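Local coordinates for protein thioesterase (Streptomyces sp. WAC02707, PDB 6VAP) that probably removes stalled or unwanted acyl groups from carrier proteins by thioester hydrolysis, as a type II editing thioesterase of borrelidin biosynthesis, at residues Val12-Tyr17 / Pro82-Arg87; Gln16-His21 / Phe39-Ala44; Ala120-Ala125 / Pro195-Thr200; Val138-Asp143 / Asp177-Glu182; Asp226-Gly231 / Asp240-Ile245. All coordinates share one frame; numbering follows the deposited sequence.

Contact 1. Residues Val12-Tyr17 / Pro82-Arg87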
# COMPACT_ATOMS: atom_id res chain seq x y z
N VAL A 12 -8.24 -13.78 7.46
CA VAL A 12 -7.80 -14.12 6.11
C VAL A 12 -7.20 -12.91 5.43
O VAL A 12 -6.24 -13.03 4.66
CB VAL A 12 -8.97 -14.71 5.30
CG1 VAL A 12 -9.99 -13.64 4.96
CG2 VAL A 12 -8.45 -15.38 4.04
N TRP A 13 -7.73 -11.71 5.73
CA TRP A 13 -7.25 -10.50 5.06
C TRP A 13 -6.11 -9.80 5.80
O TRP A 13 -5.19 -9.27 5.18
CB TRP A 13 -8.40 -9.49 4.90
CG TRP A 13 -9.33 -9.78 3.78
CD1 TRP A 13 -10.53 -10.46 3.84
CD2 TRP A 13 -9.20 -9.30 2.44
NE1 TRP A 13 -11.11 -10.48 2.58
CE2 TRP A 13 -10.34 -9.74 1.73
CE3 TRP A 13 -8.25 -8.50 1.79
CZ2 TRP A 13 -10.51 -9.48 0.38
CZ3 TRP A 13 -8.44 -8.23 0.44
CH2 TRP A 13 -9.56 -8.73 -0.24
N ILE A 14 -6.18 -9.77 7.12
CA ILE A 14 -5.36 -8.88 7.93
C ILE A 14 -4.45 -9.71 8.80
O ILE A 14 -4.93 -10.45 9.67
CB ILE A 14 -6.23 -7.94 8.80
CG1 ILE A 14 -7.13 -7.09 7.88
CG2 ILE A 14 -5.33 -7.07 9.66
CD1 ILE A 14 -8.21 -6.34 8.59
N ARG A 15 -3.15 -9.58 8.59
CA ARG A 15 -2.15 -10.36 9.32
C ARG A 15 -1.48 -9.45 10.34
O ARG A 15 -0.88 -8.43 9.98
CB ARG A 15 -1.13 -10.96 8.36
CG ARG A 15 -1.74 -11.74 7.19
CD ARG A 15 -2.53 -12.95 7.71
NE ARG A 15 -3.48 -13.44 6.70
CZ ARG A 15 -3.25 -14.45 5.87
NH1 ARG A 15 -2.10 -15.10 5.92
NH2 ARG A 15 -4.19 -14.81 5.00
N GLN A 16 -1.56 -9.83 11.61
CA GLN A 16 -0.94 -9.12 12.72
C GLN A 16 0.23 -9.99 13.19
O GLN A 16 0.03 -11.01 13.86
CB GLN A 16 -1.97 -8.90 13.83
CG GLN A 16 -1.45 -8.11 15.02
CD GLN A 16 -2.48 -7.99 16.13
OE1 GLN A 16 -3.51 -8.63 16.09
NE2 GLN A 16 -2.19 -7.16 17.12
N TYR A 17 1.44 -9.58 12.83
CA TYR A 17 2.60 -10.43 13.07
C TYR A 17 3.14 -10.31 14.49
O TYR A 17 3.74 -11.26 14.99
CB TYR A 17 3.68 -10.08 12.05
CG TYR A 17 3.30 -10.49 10.65
CD1 TYR A 17 2.97 -11.82 10.34
CD2 TYR A 17 3.31 -9.56 9.61
CE1 TYR A 17 2.63 -12.19 9.05
CE2 TYR A 17 2.94 -9.91 8.33
CZ TYR A 17 2.61 -11.22 8.05
OH TYR A 17 2.26 -11.59 6.77
N PRO A 82 -14.80 -3.28 4.71
CA PRO A 82 -15.57 -3.80 5.85
C PRO A 82 -14.75 -4.60 6.82
O PRO A 82 -15.03 -4.59 8.03
CB PRO A 82 -16.65 -4.67 5.19
CG PRO A 82 -16.57 -4.37 3.72
CD PRO A 82 -15.26 -3.84 3.42
N VAL A 83 -13.76 -5.33 6.33
CA VAL A 83 -12.91 -6.12 7.22
C VAL A 83 -12.05 -5.19 8.06
O VAL A 83 -11.96 -5.34 9.29
CB VAL A 83 -12.04 -7.09 6.40
CG1 VAL A 83 -11.19 -7.95 7.32
CG2 VAL A 83 -12.95 -7.97 5.51
N LEU A 84 -11.37 -4.23 7.42
CA LEU A 84 -10.58 -3.27 8.18
C LEU A 84 -11.46 -2.44 9.09
O LEU A 84 -11.02 -2.07 10.18
CB LEU A 84 -9.81 -2.34 7.25
CG LEU A 84 -8.53 -2.97 6.68
CD1 LEU A 84 -8.09 -2.12 5.50
CD2 LEU A 84 -7.43 -3.05 7.75
N ARG A 85 -12.69 -2.14 8.67
CA ARG A 85 -13.63 -1.40 9.53
C ARG A 85 -13.81 -2.08 10.89
O ARG A 85 -13.79 -1.42 11.93
CB ARG A 85 -14.98 -1.28 8.83
CG ARG A 85 -15.08 -0.12 7.88
CD ARG A 85 -16.53 0.31 7.69
NE ARG A 85 -16.99 1.09 8.82
CZ ARG A 85 -17.97 1.98 8.76
NH1 ARG A 85 -18.59 2.21 7.60
NH2 ARG A 85 -18.34 2.65 9.85
N ALA A 86 -14.01 -3.41 10.89
CA ALA A 86 -14.24 -4.12 12.15
C ALA A 86 -13.02 -4.14 13.06
O ALA A 86 -13.16 -4.36 14.26
CB ALA A 86 -14.68 -5.56 11.85
N ARG A 87 -11.82 -3.92 12.52
CA ARG A 87 -10.58 -3.91 13.28
C ARG A 87 -10.08 -2.50 13.59
O ARG A 87 -9.36 -2.31 14.57
CB ARG A 87 -9.47 -4.62 12.52
CG ARG A 87 -9.66 -6.11 12.39
CD ARG A 87 -8.36 -6.76 12.00
NE ARG A 87 -7.39 -6.73 13.10
CZ ARG A 87 -6.64 -7.77 13.46
NH1 ARG A 87 -6.75 -8.92 12.83
NH2 ARG A 87 -5.78 -7.63 14.46
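I14 reaches over to V83, L84 and R87, and its branches account for most of the apolar contact. At I14 CB the nearest neighbour is R87 CD, 4.0 Å away. From there I14 CG2 takes one course, lying over a face of the R87 guanidinium and 3.8 Å from R87 CD. CG1 takes the other course, beside the backbone N of its own residue (chi1 -60°), and passes L84 CD2. The tip, I14 CD1, is held tightly between R87 CD at 3.4 Å and L84 CD2 at 3.5 Å. V83 CG1 lies 3.6 Å from the same I14 CD1. W13 adds a flank, its CD1 3.9 Å from V83 CG2.

Past I14, the R87 chain bends at chi3 (71°) and turns its guanidinium to Q16. R87 NH2 donates to Q16 OE1 over 3.0 Å, a bent bond (134° at the hydrogen). OE1 lies in the guanidinium plane, yet the donor stands well above the amide plane of Q16. R87 NH1 bonds the carbonyl of H9, and H9 N bonds Q16 OE1, so H9 ties together both partners of this pair.

The contact packs the C-terminal end of helix 73-87 against edge strand 14-15. That strand runs antiparallel to strand 52-56, where L54 touches both I14 and R87, and L84 packs on L107 and F111 of helix 99-113.

Contact 2. Residues Gln16-His21 / Phe39-Ala44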
# COMPACT_ATOMS: atom_id res chain seq x y z
N GLN A 16 -1.56 -9.83 11.61
CA GLN A 16 -0.94 -9.12 12.72
C GLN A 16 0.23 -9.99 13.19
O GLN A 16 0.03 -11.01 13.86
CB GLN A 16 -1.97 -8.90 13.83
CG GLN A 16 -1.45 -8.11 15.02
CD GLN A 16 -2.48 -7.99 16.13
OE1 GLN A 16 -3.51 -8.63 16.09
NE2 GLN A 16 -2.19 -7.16 17.12
N TYR A 17 1.44 -9.58 12.83
CA TYR A 17 2.60 -10.43 13.07
C TYR A 17 3.14 -10.31 14.49
O TYR A 17 3.74 -11.26 14.99
CB TYR A 17 3.68 -10.08 12.05
CG TYR A 17 3.30 -10.49 10.65
CD1 TYR A 17 2.97 -11.82 10.34
CD2 TYR A 17 3.31 -9.56 9.61
CE1 TYR A 17 2.63 -12.19 9.05
CE2 TYR A 17 2.94 -9.91 8.33
CZ TYR A 17 2.61 -11.22 8.05
OH TYR A 17 2.26 -11.59 6.77
N ARG A 18 2.97 -9.16 15.14
CA ARG A 18 3.50 -8.94 16.47
C ARG A 18 2.42 -8.38 17.39
O ARG A 18 1.47 -7.73 16.94
CB ARG A 18 4.69 -7.97 16.41
CG ARG A 18 5.88 -8.47 15.60
CD ARG A 18 6.73 -9.44 16.38
NE ARG A 18 8.00 -9.72 15.70
CZ ARG A 18 8.18 -10.69 14.81
NH1 ARG A 18 7.18 -11.50 14.49
NH2 ARG A 18 9.37 -10.86 14.25
N PRO A 19 2.56 -8.60 18.69
CA PRO A 19 1.61 -7.98 19.63
C PRO A 19 1.85 -6.49 19.73
O PRO A 19 2.97 -6.00 19.59
CB PRO A 19 1.89 -8.68 20.97
CG PRO A 19 2.89 -9.79 20.67
CD PRO A 19 3.57 -9.44 19.37
N ALA A 20 0.78 -5.77 20.03
CA ALA A 20 0.84 -4.32 20.13
C ALA A 20 0.17 -3.86 21.42
O ALA A 20 -0.79 -4.49 21.89
CB ALA A 20 0.17 -3.66 18.93
N HIS A 21 0.70 -2.78 22.00
CA HIS A 21 0.07 -2.18 23.16
C HIS A 21 -1.38 -1.82 22.82
O HIS A 21 -1.72 -1.55 21.67
CB HIS A 21 0.84 -0.93 23.60
CG HIS A 21 2.20 -1.21 24.15
ND1 HIS A 21 2.52 -2.38 24.80
CD2 HIS A 21 3.33 -0.46 24.16
CE1 HIS A 21 3.78 -2.34 25.19
NE2 HIS A 21 4.30 -1.19 24.81
N PHE A 39 5.65 -9.45 3.34
CA PHE A 39 6.57 -8.39 2.97
C PHE A 39 6.74 -7.36 4.09
O PHE A 39 7.82 -6.78 4.26
CB PHE A 39 6.06 -7.69 1.71
CG PHE A 39 6.86 -6.50 1.30
CD1 PHE A 39 8.07 -6.65 0.63
CD2 PHE A 39 6.39 -5.23 1.54
CE1 PHE A 39 8.79 -5.54 0.24
CE2 PHE A 39 7.11 -4.13 1.15
CZ PHE A 39 8.31 -4.28 0.52
N TYR A 40 5.70 -7.14 4.89
CA TYR A 40 5.74 -6.13 5.95
C TYR A 40 6.15 -6.66 7.31
O TYR A 40 6.06 -5.93 8.31
CB TYR A 40 4.39 -5.46 6.04
CG TYR A 40 4.15 -4.51 4.89
CD1 TYR A 40 4.87 -3.33 4.80
CD2 TYR A 40 3.19 -4.79 3.92
CE1 TYR A 40 4.63 -2.41 3.73
CE2 TYR A 40 2.99 -3.93 2.85
CZ TYR A 40 3.70 -2.76 2.77
OH TYR A 40 3.46 -1.87 1.78
N HIS A 41 6.65 -7.89 7.38
CA HIS A 41 7.14 -8.40 8.66
C HIS A 41 8.23 -7.52 9.27
O HIS A 41 8.17 -7.25 10.49
CB HIS A 41 7.65 -9.84 8.49
CG HIS A 41 7.32 -10.73 9.64
ND1 HIS A 41 6.70 -11.96 9.48
CD2 HIS A 41 7.53 -10.58 10.97
CE1 HIS A 41 6.56 -12.53 10.66
NE2 HIS A 41 7.05 -11.71 11.58
N PRO A 42 9.20 -7.01 8.52
CA PRO A 42 10.16 -6.07 9.13
C PRO A 42 9.53 -4.83 9.75
O PRO A 42 10.00 -4.35 10.80
CB PRO A 42 11.07 -5.71 7.96
CG PRO A 42 10.92 -6.81 6.96
CD PRO A 42 9.45 -7.23 7.09
N VAL A 43 8.47 -4.30 9.16
CA VAL A 43 7.79 -3.15 9.76
C VAL A 43 7.16 -3.55 11.10
O VAL A 43 7.33 -2.89 12.14
CB VAL A 43 6.74 -2.58 8.78
CG1 VAL A 43 5.98 -1.44 9.44
CG2 VAL A 43 7.40 -2.14 7.52
N ALA A 44 6.42 -4.65 11.10
CA ALA A 44 5.84 -5.14 12.34
C ALA A 44 6.91 -5.29 13.41
O ALA A 44 6.77 -4.75 14.51
CB ALA A 44 5.13 -6.47 12.08
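The rings of Y17 and H41 lie one over the other as an offset stack, centroids 4.3 Å apart and planes only 15° from parallel. H41 ND1 sits over one face of the tyrosine, toward its rim; in return Y17 CG lies over the centre of the imidazole face, and Y17 CB makes a CH-pi contact 4.0 Å from the imidazole centroid. The closest ring atoms are Y17 CD1 and H41 CE1, at 3.7 Å. At the edge of the tyrosine, near its plane, comes the methyl of A44, whose CB is 3.9 Å from Y17 CB.

The edge of H41 meets R18. The R18 chain bends at chi2 (-80°), first running past A44, with R18 CG 4.1 Å from A44 CB, and then bringing R18 NH1 to within 2.9 Å of H41 NE2. Guanidinium and imidazole planes are turned 64° against each other. R18 NH1 also makes a weak bond to the carbonyl of Y17, but this side chain is poorly ordered, and its position deserves caution.

The contact joins helix 41-47 to the loop after strand 14-15; strand 52-56 is touched from both partners, by Y17 at A55 and by A44 at V53. Chemically it is an aromatic stack with an apolar flank at A44 and an arginine at the imidazole edge. If the arginine sits as modelled, its charge would probably disfavour protonation of H41.

Contact 3. Residues Ala120-Ala125 / Pro195-Thr200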
# COMPACT_ATOMS: atom_id res chain seq x y z
N ALA A 120 -2.14 9.58 8.93
CA ALA A 120 -1.37 9.86 7.74
C ALA A 120 -1.72 8.84 6.67
O ALA A 120 -2.15 7.72 6.99
CB ALA A 120 0.13 9.83 8.04
N LEU A 121 -1.54 9.24 5.40
CA LEU A 121 -1.52 8.33 4.27
C LEU A 121 -0.10 8.38 3.70
O LEU A 121 0.33 9.43 3.20
CB LEU A 121 -2.56 8.74 3.23
CG LEU A 121 -2.45 8.01 1.91
CD1 LEU A 121 -2.57 6.49 2.14
CD2 LEU A 121 -3.48 8.52 0.90
N LEU A 122 0.66 7.28 3.84
CA LEU A 122 2.02 7.17 3.31
C LEU A 122 1.97 6.35 2.02
O LEU A 122 1.44 5.23 1.99
CB LEU A 122 2.96 6.52 4.32
CG LEU A 122 3.19 7.36 5.57
CD1 LEU A 122 2.63 6.65 6.82
CD2 LEU A 122 4.66 7.62 5.74
N VAL A 123 2.46 6.94 0.93
CA VAL A 123 2.37 6.34 -0.39
C VAL A 123 3.75 6.32 -1.02
O VAL A 123 4.44 7.34 -1.06
CB VAL A 123 1.39 7.10 -1.30
CG1 VAL A 123 -0.07 6.77 -0.87
CG2 VAL A 123 1.63 8.55 -1.16
N SER A 124 4.18 5.16 -1.46
CA SER A 124 5.54 4.93 -1.90
C SER A 124 5.50 4.47 -3.34
O SER A 124 4.75 3.55 -3.66
CB SER A 124 6.20 3.85 -1.02
OG SER A 124 7.29 3.26 -1.67
N ALA A 125 6.35 5.05 -4.18
CA ALA A 125 6.65 4.61 -5.53
C ALA A 125 5.38 4.45 -6.35
O ALA A 125 5.08 3.39 -6.87
CB ALA A 125 7.47 3.32 -5.49
N PRO A 195 -2.98 14.14 6.42
CA PRO A 195 -1.64 14.32 5.84
C PRO A 195 -1.30 13.22 4.85
O PRO A 195 -1.66 12.06 5.01
CB PRO A 195 -0.71 14.28 7.06
CG PRO A 195 -1.59 14.64 8.23
CD PRO A 195 -2.94 14.09 7.89
N ILE A 196 -0.62 13.60 3.79
CA ILE A 196 -0.12 12.65 2.81
C ILE A 196 1.39 12.82 2.75
O ILE A 196 1.90 13.93 2.63
CB ILE A 196 -0.74 12.87 1.42
CG1 ILE A 196 -2.20 12.44 1.42
CG2 ILE A 196 0.05 11.99 0.36
CD1 ILE A 196 -2.91 12.59 0.08
N HIS A 197 2.10 11.71 2.92
CA HIS A 197 3.55 11.70 2.83
C HIS A 197 3.92 10.77 1.69
O HIS A 197 3.65 9.57 1.75
CB HIS A 197 4.22 11.26 4.14
CG HIS A 197 5.71 11.53 4.17
ND1 HIS A 197 6.41 11.72 5.34
CD2 HIS A 197 6.62 11.65 3.17
CE1 HIS A 197 7.68 11.95 5.07
NE2 HIS A 197 7.84 11.90 3.76
N ALA A 198 4.53 11.31 0.66
CA ALA A 198 4.88 10.54 -0.51
C ALA A 198 6.36 10.21 -0.45
O ALA A 198 7.18 11.01 0.01
CB ALA A 198 4.56 11.35 -1.75
N LEU A 199 6.71 9.02 -0.92
CA LEU A 199 8.07 8.52 -0.88
C LEU A 199 8.40 7.91 -2.24
O LEU A 199 7.62 7.10 -2.76
CB LEU A 199 8.25 7.48 0.22
CG LEU A 199 7.62 7.83 1.56
CD1 LEU A 199 7.61 6.60 2.42
CD2 LEU A 199 8.35 8.96 2.28
N THR A 200 9.52 8.32 -2.83
CA THR A 200 9.82 7.91 -4.19
C THR A 200 11.33 7.73 -4.35
O THR A 200 12.12 8.29 -3.60
CB THR A 200 9.23 8.92 -5.19
OG1 THR A 200 9.27 8.37 -6.52
CG2 THR A 200 9.99 10.25 -5.14
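A120-A125 and P195-T200 are joined first by five backbone hydrogen bonds in parallel register. L121 and V123 donate to the carbonyls of P195 and H197; in return H197 N bonds L121 O at 2.9 Å and L199 N bonds V123 O at 2.8 Å. A125 N closes the series on L199 O, at 2.8 Å and 163° at the hydrogen. Strand axes lie 4.7 Å apart and cross at -16°, the usual gentle twist.

Weaker CA-H...O contacts fill the gaps, the shortest from S124 CA to L199 O at 3.1 Å.

Apolar packing is concentrated on one face, that of L121, V123, I196 and A198. L121 and I196 lie side by side, pointing the same way, with L121 CB 4.1 Å from I196 CG1. V123 CG2 stands between its own backbone N and carbonyl carbon, from where it meets both I196 CG2 and A198 CB, each at 4.1 Å.

Polar side chains occupy the other face, with L122 and L199. L122 CD2 approaches H197 CB at 4.0 Å. H197 has both ring nitrogens engaged elsewhere, NE2 with D226 and ND1 with H249, while S124 OG pairs with H97 and the hydroxyl of Y234.

These are neighbouring strands in the second half of the alpha/beta-hydrolase sheet: strand 92-97, which leads into the probable nucleophile elbow, flanks 120-124, and 196-201 is next to the edge strand 223-228. Helix 239-250 packs over the H197 face, its I245 touching L122 and H197.

Contact 4. Residues Val138-Asp143 / Asp177-Glu182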
# COMPACT_ATOMS: atom_id res chain seq x y z
N VAL A 138 1.50 -5.00 -19.07
CA VAL A 138 2.19 -6.14 -18.45
C VAL A 138 1.20 -7.25 -18.12
O VAL A 138 1.51 -8.44 -18.26
CB VAL A 138 2.98 -5.68 -17.21
CG1 VAL A 138 3.35 -6.83 -16.36
CG2 VAL A 138 4.22 -4.90 -17.65
N HIS A 139 0.01 -6.89 -17.66
CA HIS A 139 -1.00 -7.88 -17.31
C HIS A 139 -1.52 -8.63 -18.53
O HIS A 139 -2.16 -9.67 -18.35
CB HIS A 139 -2.17 -7.24 -16.57
CG HIS A 139 -3.01 -6.34 -17.42
ND1 HIS A 139 -2.59 -5.09 -17.82
CD2 HIS A 139 -4.25 -6.49 -17.94
CE1 HIS A 139 -3.54 -4.51 -18.54
NE2 HIS A 139 -4.56 -5.34 -18.63
N LEU A 140 -1.30 -8.14 -19.74
CA LEU A 140 -1.76 -8.77 -20.96
C LEU A 140 -0.73 -9.67 -21.60
O LEU A 140 -1.04 -10.32 -22.61
CB LEU A 140 -2.19 -7.69 -21.97
CG LEU A 140 -3.27 -6.74 -21.49
CD1 LEU A 140 -3.49 -5.60 -22.48
CD2 LEU A 140 -4.57 -7.48 -21.22
N LEU A 141 0.48 -9.76 -21.06
CA LEU A 141 1.51 -10.60 -21.66
C LEU A 141 1.18 -12.08 -21.51
O LEU A 141 0.47 -12.50 -20.60
CB LEU A 141 2.86 -10.33 -21.01
CG LEU A 141 3.38 -8.89 -21.05
CD1 LEU A 141 4.42 -8.68 -19.96
CD2 LEU A 141 3.93 -8.58 -22.41
N SER A 142 1.70 -12.87 -22.44
CA SER A 142 1.59 -14.32 -22.35
C SER A 142 2.25 -14.81 -21.06
O SER A 142 3.05 -14.11 -20.43
CB SER A 142 2.26 -14.99 -23.55
OG SER A 142 3.65 -15.14 -23.34
N ASP A 143 1.90 -16.04 -20.67
CA ASP A 143 2.49 -16.62 -19.48
C ASP A 143 4.01 -16.53 -19.52
O ASP A 143 4.65 -16.12 -18.54
CB ASP A 143 2.04 -18.08 -19.33
CG ASP A 143 0.85 -18.24 -18.41
OD1 ASP A 143 0.67 -17.42 -17.48
OD2 ASP A 143 0.07 -19.20 -18.60
N ASP A 177 -2.87 -8.76 -9.94
CA ASP A 177 -2.37 -7.57 -9.24
C ASP A 177 -1.94 -6.51 -10.25
O ASP A 177 -2.26 -5.32 -10.11
CB ASP A 177 -1.19 -7.94 -8.34
CG ASP A 177 -1.60 -8.61 -7.05
OD1 ASP A 177 -2.80 -8.69 -6.76
OD2 ASP A 177 -0.68 -9.08 -6.32
N TYR A 178 -1.15 -6.91 -11.24
CA TYR A 178 -0.75 -5.96 -12.26
C TYR A 178 -1.96 -5.41 -13.00
O TYR A 178 -2.03 -4.20 -13.28
CB TYR A 178 0.24 -6.62 -13.22
CG TYR A 178 1.69 -6.40 -12.78
CD1 TYR A 178 2.41 -5.27 -13.17
CD2 TYR A 178 2.33 -7.33 -11.98
CE1 TYR A 178 3.72 -5.08 -12.78
CE2 TYR A 178 3.65 -7.15 -11.57
CZ TYR A 178 4.34 -6.03 -11.97
OH TYR A 178 5.64 -5.85 -11.57
N ARG A 179 -2.90 -6.27 -13.36
CA ARG A 179 -4.10 -5.80 -14.02
C ARG A 179 -4.74 -4.70 -13.17
O ARG A 179 -5.15 -3.66 -13.69
CB ARG A 179 -5.07 -6.97 -14.23
CG ARG A 179 -6.47 -6.56 -14.70
CD ARG A 179 -7.33 -7.77 -15.05
NE ARG A 179 -6.90 -8.39 -16.29
CZ ARG A 179 -7.15 -7.89 -17.49
NH1 ARG A 179 -7.82 -6.75 -17.61
NH2 ARG A 179 -6.71 -8.52 -18.58
N ALA A 180 -4.81 -4.91 -11.85
CA ALA A 180 -5.43 -3.93 -10.98
C ALA A 180 -4.64 -2.64 -11.02
O ALA A 180 -5.25 -1.56 -11.09
CB ALA A 180 -5.52 -4.48 -9.56
N ALA A 181 -3.29 -2.73 -10.97
CA ALA A 181 -2.44 -1.54 -11.01
C ALA A 181 -2.58 -0.80 -12.34
O ALA A 181 -2.56 0.44 -12.37
CB ALA A 181 -0.97 -1.92 -10.78
N GLU A 182 -2.65 -1.53 -13.44
CA GLU A 182 -2.58 -0.91 -14.76
C GLU A 182 -3.93 -0.44 -15.29
O GLU A 182 -3.97 0.48 -16.11
CB GLU A 182 -1.95 -1.88 -15.76
CG GLU A 182 -0.47 -1.95 -15.64
CD GLU A 182 0.14 -3.08 -16.48
OE1 GLU A 182 -0.40 -4.21 -16.42
OE2 GLU A 182 1.15 -2.84 -17.21
O HOH W 1 -7.19 -5.01 -19.88
O HOH W 2 -4.95 -10.32 -18.21
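Two donors of H139 converge on one carboxylate oxygen, OE1 of E182. H139 ND1 gives E182 OE1 the shorter bond, 2.7 Å, with the oxygen close to the imidazole plane but the donor standing 52° above the carboxylate plane. The backbone N of H139 donates at 3.0 Å to the syn lone pair of E182 OE1, and V138 N donates at 2.9 Å to the syn lone pair of E182 OE2, so the carboxylate straddles two successive amides. H139 can turn its ring back to the acid because CG sits between its backbone N and carbonyl carbon (chi1 69°).

The other edge of the imidazole meets R179: H139 CD2 lies over the centre of the guanidinium, 3.3 Å from R179 CZ, with the two planes 84° apart. A water bridges H139 NE2 and R179 NH1, and a second water donates to H139 O and lies by R179 NH2. Away from the charges, V138 CG1 makes a CH-pi contact over the Y178 ring, 4.0 Å from its centroid.

This short 3-10 turn is thereby fixed to the C-terminal end of helix 167-182. V138 also packs on L146 of helix 143-149, in the segment after strand 120-124 that in related thioesterases forms the lid.

Contact 5. Residues Asp226-Gly231 / Asp240-Ile245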
# COMPACT_ATOMS: atom_id res chain seq x y z
N ASP A 226 9.41 12.87 0.08
CA ASP A 226 10.80 12.51 0.37
C ASP A 226 11.30 11.64 -0.77
O ASP A 226 10.61 10.68 -1.15
CB ASP A 226 10.95 11.74 1.69
CG ASP A 226 11.13 12.66 2.88
OD1 ASP A 226 12.08 13.49 2.87
OD2 ASP A 226 10.36 12.53 3.85
N THR A 227 12.46 11.97 -1.32
CA THR A 227 13.08 11.24 -2.42
C THR A 227 14.28 10.48 -1.88
O THR A 227 15.04 10.98 -1.05
CB THR A 227 13.51 12.21 -3.54
OG1 THR A 227 12.36 13.02 -3.90
CG2 THR A 227 14.03 11.47 -4.69
N PHE A 228 14.47 9.28 -2.41
CA PHE A 228 15.55 8.40 -2.00
C PHE A 228 16.39 7.96 -3.20
O PHE A 228 15.88 7.83 -4.33
CB PHE A 228 14.99 7.18 -1.29
CG PHE A 228 14.11 7.51 -0.12
CD1 PHE A 228 12.80 7.91 -0.32
CD2 PHE A 228 14.61 7.44 1.21
CE1 PHE A 228 11.98 8.24 0.80
CE2 PHE A 228 13.83 7.70 2.27
CZ PHE A 228 12.47 8.13 2.07
N ALA A 229 17.68 7.74 -2.96
CA ALA A 229 18.56 7.22 -4.01
C ALA A 229 18.15 5.78 -4.30
O ALA A 229 18.39 4.87 -3.50
CB ALA A 229 20.03 7.32 -3.59
N GLY A 230 17.52 5.56 -5.44
CA GLY A 230 17.18 4.23 -5.89
C GLY A 230 15.98 4.28 -6.82
O GLY A 230 15.49 5.35 -7.20
N GLY A 231 15.53 3.08 -7.17
CA GLY A 231 14.44 2.90 -8.11
C GLY A 231 13.16 2.49 -7.44
O GLY A 231 12.92 2.89 -6.31
N ASP A 240 15.28 1.35 7.38
CA ASP A 240 15.36 2.05 8.66
C ASP A 240 14.91 3.51 8.53
O ASP A 240 14.20 4.04 9.39
CB ASP A 240 16.77 1.97 9.21
CG ASP A 240 16.99 0.70 10.02
OD1 ASP A 240 16.10 0.34 10.82
OD2 ASP A 240 18.06 0.07 9.85
N ALA A 241 15.29 4.17 7.44
CA ALA A 241 14.84 5.55 7.26
C ALA A 241 13.32 5.63 7.12
O ALA A 241 12.66 6.50 7.69
CB ALA A 241 15.52 6.17 6.03
N ILE A 242 12.73 4.74 6.32
CA ILE A 242 11.28 4.78 6.16
C ILE A 242 10.57 4.44 7.47
O ILE A 242 9.50 4.99 7.78
CB ILE A 242 10.86 3.84 5.03
CG1 ILE A 242 11.46 4.36 3.71
CG2 ILE A 242 9.34 3.75 4.96
CD1 ILE A 242 11.13 3.50 2.52
N LEU A 243 11.12 3.51 8.24
CA LEU A 243 10.54 3.18 9.54
C LEU A 243 10.57 4.37 10.49
O LEU A 243 9.61 4.58 11.25
CB LEU A 243 11.28 2.00 10.16
CG LEU A 243 11.30 0.71 9.37
CD1 LEU A 243 12.23 -0.32 10.07
CD2 LEU A 243 9.91 0.14 9.21
N GLY A 244 11.66 5.14 10.47
CA GLY A 244 11.68 6.37 11.25
C GLY A 244 10.68 7.41 10.77
O GLY A 244 10.14 8.18 11.57
N ILE A 245 10.43 7.48 9.47
CA ILE A 245 9.41 8.39 8.95
C ILE A 245 8.02 7.92 9.38
O ILE A 245 7.19 8.71 9.84
CB ILE A 245 9.53 8.48 7.42
CG1 ILE A 245 10.69 9.43 7.05
CG2 ILE A 245 8.26 8.97 6.80
CD1 ILE A 245 11.18 9.28 5.62
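F228 and I245 make the tighter end of this rather light contact. The phenyl ring comes edge on: F228 CZ lies 3.9 Å from I245 CD1, with that methyl near the ring plane, and the two side chains approach from opposite directions. F228 CG stands beside its own backbone N (chi1 -56°), which sends the ring toward the helix. The same methyl, I245 CD1, is 3.8 Å from D226 OD2, a contact without a bond; that oxygen is held by H197.

Packing slackens toward the start of the helical segment. I242 CG1 approaches F228 CZ obliquely at 4.2 Å, and A241 CB reaches F228 CE2 only at 4.4 Å, beside the edge of the ring; A241 itself is exposed. No hydrogen bond crosses between the segments, and just 155 Å² is buried in all. F228 gains further cover from Y234, stacked on its ring, and H238, edge to face.

Strand 226-228 and helix 240-245 run nearly antiparallel (169°), their axes 11.5 Å apart. They join edge strand 223-228 of the sheet, whose neighbour is strand 196-201, to helix 239-250. That helix touches helix 41-47 on another side, through L243 against V43 and A46.

How the contacts relate
Contacts 1 and 2 start from the same N-terminal stretch, sharing Q16 and Y17, with centres 13 Å apart. Contact 1 sits at edge strand 14-15; contact 5 lies at the other edge strand, 223-228, about 27 Å from it between centres, and contact 3 joins strands 120-124 and 196-201, nearer the edge of contact 5. Contacts 3 and 5 touch, through T200 O with F228 N, since strands 196-201 and 223-228 are sheet neighbours. Contacts 2 and 5 meet where V43 packs on L243. Contact 4 falls, along the chain, between the two strands of contact 3. Four contacts gather round one sheet and its helices; contact 4 lies apart, about 24 Å from contact 3 by centres, in a region that probably forms the lid as in related enzymes.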